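Acetylxylan esterase A (Aspergillus awamori, PDB 5X6S) removes acetyl groups from the xylan backbone, acting as a secreted serine esterase in the breakdown of plant hemicellulose. Local coordinates at residues A[17-22]-A[99-104]; A[34-39]-A[62-67]. All blocks are in the same frame, centred on the assembly; numbering follows the deposited sequence.

Interaction 1 (A[17-22]-A[99-104]); sequences VGMYIY and VTWTIS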
loop_
_atom_site.group_PDB
_atom_site.type_symbol
_atom_site.label_atom_id
_atom_site.label_comp_id
_atom_site.label_asym_id
_atom_site.label_seq_id
_atom_site.Cartn_x
_atom_site.Cartn_y
_atom_site.Cartn_z
ATOM N N VAL A 17 -6.936 21.084 -8.427
ATOM C CA VAL A 17 -5.585 20.794 -8.887
ATOM C C VAL A 17 -5.644 20.212 -10.319
ATOM O O VAL A 17 -6.530 19.388 -10.599
ATOM C CB VAL A 17 -4.891 19.803 -7.909
ATOM C CG1 VAL A 17 -3.442 19.593 -8.256
ATOM C CG2 VAL A 17 -5.051 20.281 -6.481
ATOM N N GLY A 18 -4.709 20.587 -11.201
ATOM C CA GLY A 18 -4.628 19.946 -12.539
ATOM C C GLY A 18 -3.881 18.615 -12.515
ATOM O O GLY A 18 -2.986 18.431 -11.692
ATOM N N MET A 19 -4.228 17.698 -13.407
ATOM C CA MET A 19 -3.540 16.443 -13.515
ATOM C C MET A 19 -3.062 16.240 -14.945
ATOM O O MET A 19 -3.881 16.291 -15.868
ATOM C CB MET A 19 -4.444 15.280 -13.131
ATOM C CG MET A 19 -3.809 13.946 -13.340
ATOM S SD MET A 19 -4.864 12.587 -12.881
ATOM C CE MET A 19 -3.904 11.181 -13.432
ATOM N N TYR A 20 -1.771 16.059 -15.123
ATOM C CA TYR A 20 -1.199 15.712 -16.426
ATOM C C TYR A 20 -0.388 14.463 -16.276
ATOM O O TYR A 20 0.354 14.309 -15.299
ATOM C CB TYR A 20 -0.333 16.824 -17.004
ATOM C CG TYR A 20 -1.080 18.142 -17.187
ATOM C CD1 TYR A 20 -1.314 18.976 -16.121
ATOM C CD2 TYR A 20 -1.575 18.512 -18.414
ATOM C CE1 TYR A 20 -1.961 20.203 -16.267
ATOM C CE2 TYR A 20 -2.237 19.730 -18.589
ATOM C CZ TYR A 20 -2.431 20.564 -17.505
ATOM O OH TYR A 20 -3.130 21.726 -17.635
ATOM N N ILE A 21 -0.494 13.556 -17.239
ATOM C CA ILE A 21 0.320 12.337 -17.228
ATOM C C ILE A 21 1.124 12.122 -18.487
ATOM O O ILE A 21 0.677 12.444 -19.602
ATOM C CB ILE A 21 -0.508 11.067 -16.955
ATOM C CG1 ILE A 21 -1.548 10.824 -18.043
ATOM C CG2 ILE A 21 -1.233 11.208 -15.649
ATOM C CD1 ILE A 21 -2.233 9.449 -17.853
ATOM N N TYR A 22 2.338 11.609 -18.320
ATOM C CA TYR A 22 3.101 11.139 -19.443
ATOM C C TYR A 22 3.040 9.626 -19.458
ATOM O O TYR A 22 3.560 8.966 -18.553
ATOM C CB TYR A 22 4.552 11.603 -19.440
ATOM C CG TYR A 22 5.300 11.146 -20.678
ATOM C CD1 TYR A 22 5.233 11.864 -21.872
ATOM C CD2 TYR A 22 6.070 10.006 -20.669
ATOM C CE1 TYR A 22 5.911 11.405 -23.038
ATOM C CE2 TYR A 22 6.754 9.567 -21.792
ATOM C CZ TYR A 22 6.670 10.283 -22.988
ATOM O OH TYR A 22 7.365 9.841 -24.100
ATOM N N VAL A 99 -3.139 9.434 -8.290
ATOM C CA VAL A 99 -2.472 8.164 -8.156
ATOM C C VAL A 99 -3.422 6.995 -8.341
ATOM O O VAL A 99 -3.179 6.093 -9.164
ATOM C CB VAL A 99 -1.644 8.086 -6.842
ATOM C CG1 VAL A 99 -1.227 6.639 -6.527
ATOM C CG2 VAL A 99 -0.454 8.975 -6.957
ATOM N N THR A 100 -4.506 6.979 -7.561
ATOM C CA THR A 100 -5.368 5.821 -7.560
ATOM C C THR A 100 -6.080 5.668 -8.895
ATOM O O THR A 100 -6.282 4.532 -9.349
ATOM C CB THR A 100 -6.363 5.852 -6.392
ATOM O OG1 THR A 100 -7.242 6.973 -6.561
ATOM C CG2 THR A 100 -5.602 5.893 -5.015
ATOM N N TRP A 101 -6.416 6.790 -9.536
ATOM C CA TRP A 101 -7.047 6.793 -10.869
ATOM C C TRP A 101 -6.100 6.132 -11.877
ATOM O O TRP A 101 -6.531 5.296 -12.677
ATOM C CB TRP A 101 -7.373 8.205 -11.347
ATOM C CG TRP A 101 -8.076 8.268 -12.673
ATOM C CD1 TRP A 101 -9.437 8.169 -12.916
ATOM C CD2 TRP A 101 -7.454 8.346 -13.944
ATOM N NE1 TRP A 101 -9.679 8.231 -14.253
ATOM C CE2 TRP A 101 -8.487 8.349 -14.917
ATOM C CE3 TRP A 101 -6.126 8.434 -14.364
ATOM C CZ2 TRP A 101 -8.218 8.432 -16.278
ATOM C CZ3 TRP A 101 -5.867 8.538 -15.695
ATOM C CH2 TRP A 101 -6.911 8.510 -16.649
ATOM N N THR A 102 -4.821 6.496 -11.809
ATOM C CA THR A 102 -3.826 6.017 -12.749
ATOM C C THR A 102 -3.555 4.509 -12.521
ATOM O O THR A 102 -3.425 3.734 -13.509
ATOM C CB THR A 102 -2.510 6.817 -12.610
ATOM O OG1 THR A 102 -2.779 8.212 -12.842
ATOM C CG2 THR A 102 -1.425 6.324 -13.586
ATOM N N ILE A 103 -3.511 4.093 -11.250
ATOM C CA ILE A 103 -3.336 2.657 -10.930
ATOM C C ILE A 103 -4.404 1.856 -11.646
ATOM O O ILE A 103 -4.100 0.875 -12.397
ATOM C CB ILE A 103 -3.345 2.349 -9.425
ATOM C CG1 ILE A 103 -2.056 2.913 -8.767
ATOM C CG2 ILE A 103 -3.440 0.814 -9.215
ATOM C CD1 ILE A 103 -2.106 2.994 -7.244
ATOM N N SER A 104 -5.655 2.237 -11.440
ATOM C CA SER A 104 -6.736 1.490 -12.080
ATOM C C SER A 104 -6.785 1.642 -13.592
ATOM O O SER A 104 -6.944 0.646 -14.319
ATOM C CB SER A 104 -8.070 1.869 -11.467
ATOM O OG SER A 104 -9.094 1.163 -12.133
#
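Met19 reaches across from strand 18-22 to Trp101 and Thr102 on helix 99-104, a sheet-to-helix packing layer of the alpha/beta-hydrolase fold. The strand and helix segments run at 36° to one another with their axes 11.0 Å apart, a gap that a long, unbranched methionine can span. Its CB already points at the helix, and CG continues outward, anti to the backbone N (chi1 175°). The chain stays extended through the next two torsions, which carries SD to 5.3 Å from the centroid of the Trp101 six-membered ring. The sulfur lies 39° off the ring normal, an oblique Met-aromatic contact. Beyond it the methyl CE reaches both helix residues, lying 3.7 Å from Trp101 CE3, on the benzo side of the indole. Val7 of the neighbouring strand 3-7 and Phe10 of the loop that follows it also touch Met19, while Trp101 meets the same two residues and, farther out, Ser104 of the second subunit.

Two residues on, Ile21 points the same way, as alternation in a strand requires. Its CD1 comes to the edge of the indole, near the ring plane, 4.3 Å from Trp101 CZ3, and its CG2 faces Thr102. Threonine suits this buried helix position because its hydroxyl can turn back on its own helix: OG1 sits beside the backbone N and donates to the carbonyl of Met98, so a polar atom is satisfied within an apolar layer. Against that same oxygen the methionine methyl packs tightly, with Met19 CE 3.2 Å from Thr102 OG1.

Interaction 2 (A[34-39]-A[62-67]); sequences VVAIHY and FIVIYP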
loop_
_atom_site.group_PDB
_atom_site.type_symbol
_atom_site.label_atom_id
_atom_site.label_comp_id
_atom_site.label_asym_id
_atom_site.label_seq_id
_atom_site.Cartn_x
_atom_site.Cartn_y
_atom_site.Cartn_z
ATOM N N VAL A 34 5.596 7.405 -11.216
ATOM C CA VAL A 34 6.375 8.469 -10.565
ATOM C C VAL A 34 5.544 9.733 -10.569
ATOM O O VAL A 34 5.123 10.197 -11.643
ATOM C CB VAL A 34 7.749 8.763 -11.278
ATOM C CG1 VAL A 34 8.445 9.986 -10.655
ATOM C CG2 VAL A 34 8.667 7.566 -11.193
ATOM N N VAL A 35 5.306 10.305 -9.377
ATOM C CA VAL A 35 4.604 11.548 -9.245
ATOM C C VAL A 35 5.700 12.628 -9.103
ATOM O O VAL A 35 6.527 12.546 -8.169
ATOM C CB VAL A 35 3.616 11.586 -8.027
ATOM C CG1 VAL A 35 2.896 12.910 -7.926
ATOM C CG2 VAL A 35 2.628 10.428 -7.997
ATOM N N ALA A 36 5.720 13.590 -10.021
ATOM C CA ALA A 36 6.754 14.601 -10.107
ATOM C C ALA A 36 6.118 15.985 -9.909
ATOM O O ALA A 36 5.296 16.448 -10.743
ATOM C CB ALA A 36 7.494 14.512 -11.457
ATOM N N ILE A 37 6.461 16.648 -8.785
ATOM C CA ILE A 37 5.710 17.794 -8.297
ATOM C C ILE A 37 6.498 19.104 -8.418
ATOM O O ILE A 37 7.612 19.223 -7.859
ATOM C CB ILE A 37 5.261 17.601 -6.839
ATOM C CG1 ILE A 37 4.592 16.220 -6.645
ATOM C CG2 ILE A 37 4.380 18.774 -6.399
ATOM C CD1 ILE A 37 4.179 15.890 -5.193
ATOM N N HIS A 38 5.932 20.054 -9.171
ATOM C CA HIS A 38 6.636 21.212 -9.630
ATOM C C HIS A 38 6.848 22.280 -8.514
ATOM O O HIS A 38 6.211 22.224 -7.459
ATOM C CB HIS A 38 5.882 21.829 -10.805
ATOM C CG HIS A 38 4.608 22.507 -10.429
ATOM N ND1 HIS A 38 4.563 23.758 -9.836
ATOM C CD2 HIS A 38 3.324 22.120 -10.584
ATOM C CE1 HIS A 38 3.311 24.114 -9.639
ATOM N NE2 HIS A 38 2.526 23.137 -10.086
ATOM N N TYR A 39 7.752 23.223 -8.796
ATOM C CA TYR A 39 8.142 24.363 -7.911
ATOM C C TYR A 39 7.217 25.586 -8.084
ATOM O O TYR A 39 6.415 25.654 -9.011
ATOM C CB TYR A 39 9.618 24.723 -8.205
ATOM C CG TYR A 39 9.940 24.687 -9.684
ATOM C CD1 TYR A 39 9.422 25.663 -10.556
ATOM C CD2 TYR A 39 10.647 23.629 -10.233
ATOM C CE1 TYR A 39 9.673 25.615 -11.934
ATOM C CE2 TYR A 39 10.907 23.553 -11.596
ATOM C CZ TYR A 39 10.406 24.549 -12.454
ATOM O OH TYR A 39 10.652 24.475 -13.787
ATOM N N PHE A 62 7.504 3.213 -16.722
ATOM C CA PHE A 62 6.533 3.690 -15.766
ATOM C C PHE A 62 5.754 4.888 -16.314
ATOM O O PHE A 62 6.160 5.505 -17.323
ATOM C CB PHE A 62 7.219 4.061 -14.456
ATOM C CG PHE A 62 8.399 5.021 -14.585
ATOM C CD1 PHE A 62 8.197 6.418 -14.758
ATOM C CD2 PHE A 62 9.694 4.550 -14.518
ATOM C CE1 PHE A 62 9.281 7.268 -14.860
ATOM C CE2 PHE A 62 10.790 5.410 -14.579
ATOM C CZ PHE A 62 10.578 6.759 -14.769
ATOM N N ILE A 63 4.649 5.237 -15.649
ATOM C CA ILE A 63 3.855 6.396 -16.022
ATOM C C ILE A 63 4.300 7.551 -15.103
ATOM O O ILE A 63 4.562 7.318 -13.929
ATOM C CB ILE A 63 2.338 6.116 -15.833
ATOM C CG1 ILE A 63 1.905 5.053 -16.865
ATOM C CG2 ILE A 63 1.479 7.389 -15.956
ATOM C CD1 ILE A 63 0.527 4.485 -16.637
ATOM N N VAL A 64 4.374 8.755 -15.627
ATOM C CA VAL A 64 4.630 9.950 -14.780
ATOM C C VAL A 64 3.408 10.807 -14.593
ATOM O O VAL A 64 2.697 11.080 -15.571
ATOM C CB VAL A 64 5.781 10.873 -15.336
ATOM C CG1 VAL A 64 6.284 11.830 -14.211
ATOM C CG2 VAL A 64 6.912 10.062 -15.938
ATOM N N ILE A 65 3.116 11.202 -13.355
ATOM C CA ILE A 65 1.989 12.091 -13.050
ATOM C C ILE A 65 2.569 13.419 -12.643
ATOM O O ILE A 65 3.452 13.456 -11.798
ATOM C CB ILE A 65 1.086 11.590 -11.893
ATOM C CG1 ILE A 65 0.419 10.261 -12.264
ATOM C CG2 ILE A 65 0.044 12.671 -11.542
ATOM C CD1 ILE A 65 -0.240 9.560 -11.043
ATOM N N TYR A 66 2.080 14.499 -13.262
ATOM C CA TYR A 66 2.576 15.848 -12.999
ATOM C C TYR A 66 1.408 16.658 -12.487
ATOM O O TYR A 66 0.624 17.192 -13.299
ATOM C CB TYR A 66 3.175 16.491 -14.302
ATOM C CG TYR A 66 4.303 15.730 -14.960
ATOM C CD1 TYR A 66 5.649 15.911 -14.564
ATOM C CD2 TYR A 66 4.048 14.834 -15.999
ATOM C CE1 TYR A 66 6.692 15.245 -15.190
ATOM C CE2 TYR A 66 5.087 14.156 -16.626
ATOM C CZ TYR A 66 6.389 14.320 -16.221
ATOM O OH TYR A 66 7.369 13.604 -16.859
ATOM N N PRO A 67 1.236 16.756 -11.150
ATOM C CA PRO A 67 0.139 17.584 -10.627
ATOM C C PRO A 67 0.447 19.048 -10.922
ATOM O O PRO A 67 1.596 19.384 -11.109
ATOM C CB PRO A 67 0.189 17.333 -9.098
ATOM C CG PRO A 67 0.932 16.009 -8.951
ATOM C CD PRO A 67 1.992 16.125 -10.056
HETATM O O HOH W 1 4.185 18.832 -11.207
#
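Val34 lays its CG2 methyl on one face of the Phe62 ring, 4.0 Å from the ring centroid and 21° off its normal, a CH-pi contact. Phe62 can receive it because its CG stands between the backbone N and the carbonyl carbon (chi1 52°), folding the ring back beside the neighbouring strand. Val64 then divides its branches: CG2 meets the edge of the Phe62 ring in plane, while CG1 lies over a face of Tyr66, toward the rim. Ala36 is small enough to fit alongside, its CB 3.9 Å from Tyr66 CD1 and oblique to that ring.

Behind this cluster, strands 34-37 and 63-67 pair in parallel, joined through helices 44-49 and 53-60 as a beta-alpha-beta crossover of the alpha/beta-hydrolase sheet. Val34 N bonds to Ile63 O, Ile65 N to Val34 O (2.8 Å), and Ala36 N to Ile65 O at a nearly straight 171°. The face bearing Ala36 and Tyr66 is covered by helix 53-60; the one bearing Val35 and Ile65, by helix 91-106. On the latter, Val35 CG1 meets Pro67 CG at 3.8 Å, the two side chains crossing at about a right angle.

Proline has no N-H with which to extend the ladder. Instead a water donates to both Ala36 O and Pro67 O and weakly accepts from His38 N. The His38 side chain is about 9 Å from that of Ser119, the probable charge-relay serine, which Tyr39 touches. Its imidazole turns its edge to the same proline carbonyl, with CD2 of His38 3.3 Å from Pro67 O, and His38 ND1 donates to Tyr39 O at 2.8 Å.

How the interactions relate
From the N terminus, strand 3-7 precedes strand 18-23 and strand 33-37; the chain then passes through helices 44-49 and 53-60 and returns as strand 63-68, where interaction 2 closes a short loop. It runs on into helix 91-106, which folds back onto strand 18-23, so interaction 1 closes a longer loop that encloses interaction 2 entirely. The two do not cross. In the sheet, strand 63-68 lies between strands 18-23 and 33-37, antiparallel to the former and parallel to the latter. Backbone pairing of Tyr20 O with Tyr66 N, probably a hydrogen bond, joins the contacts directly, and Thr102 OG1 packs on Ile65 CD1 where the helix meets the sheet.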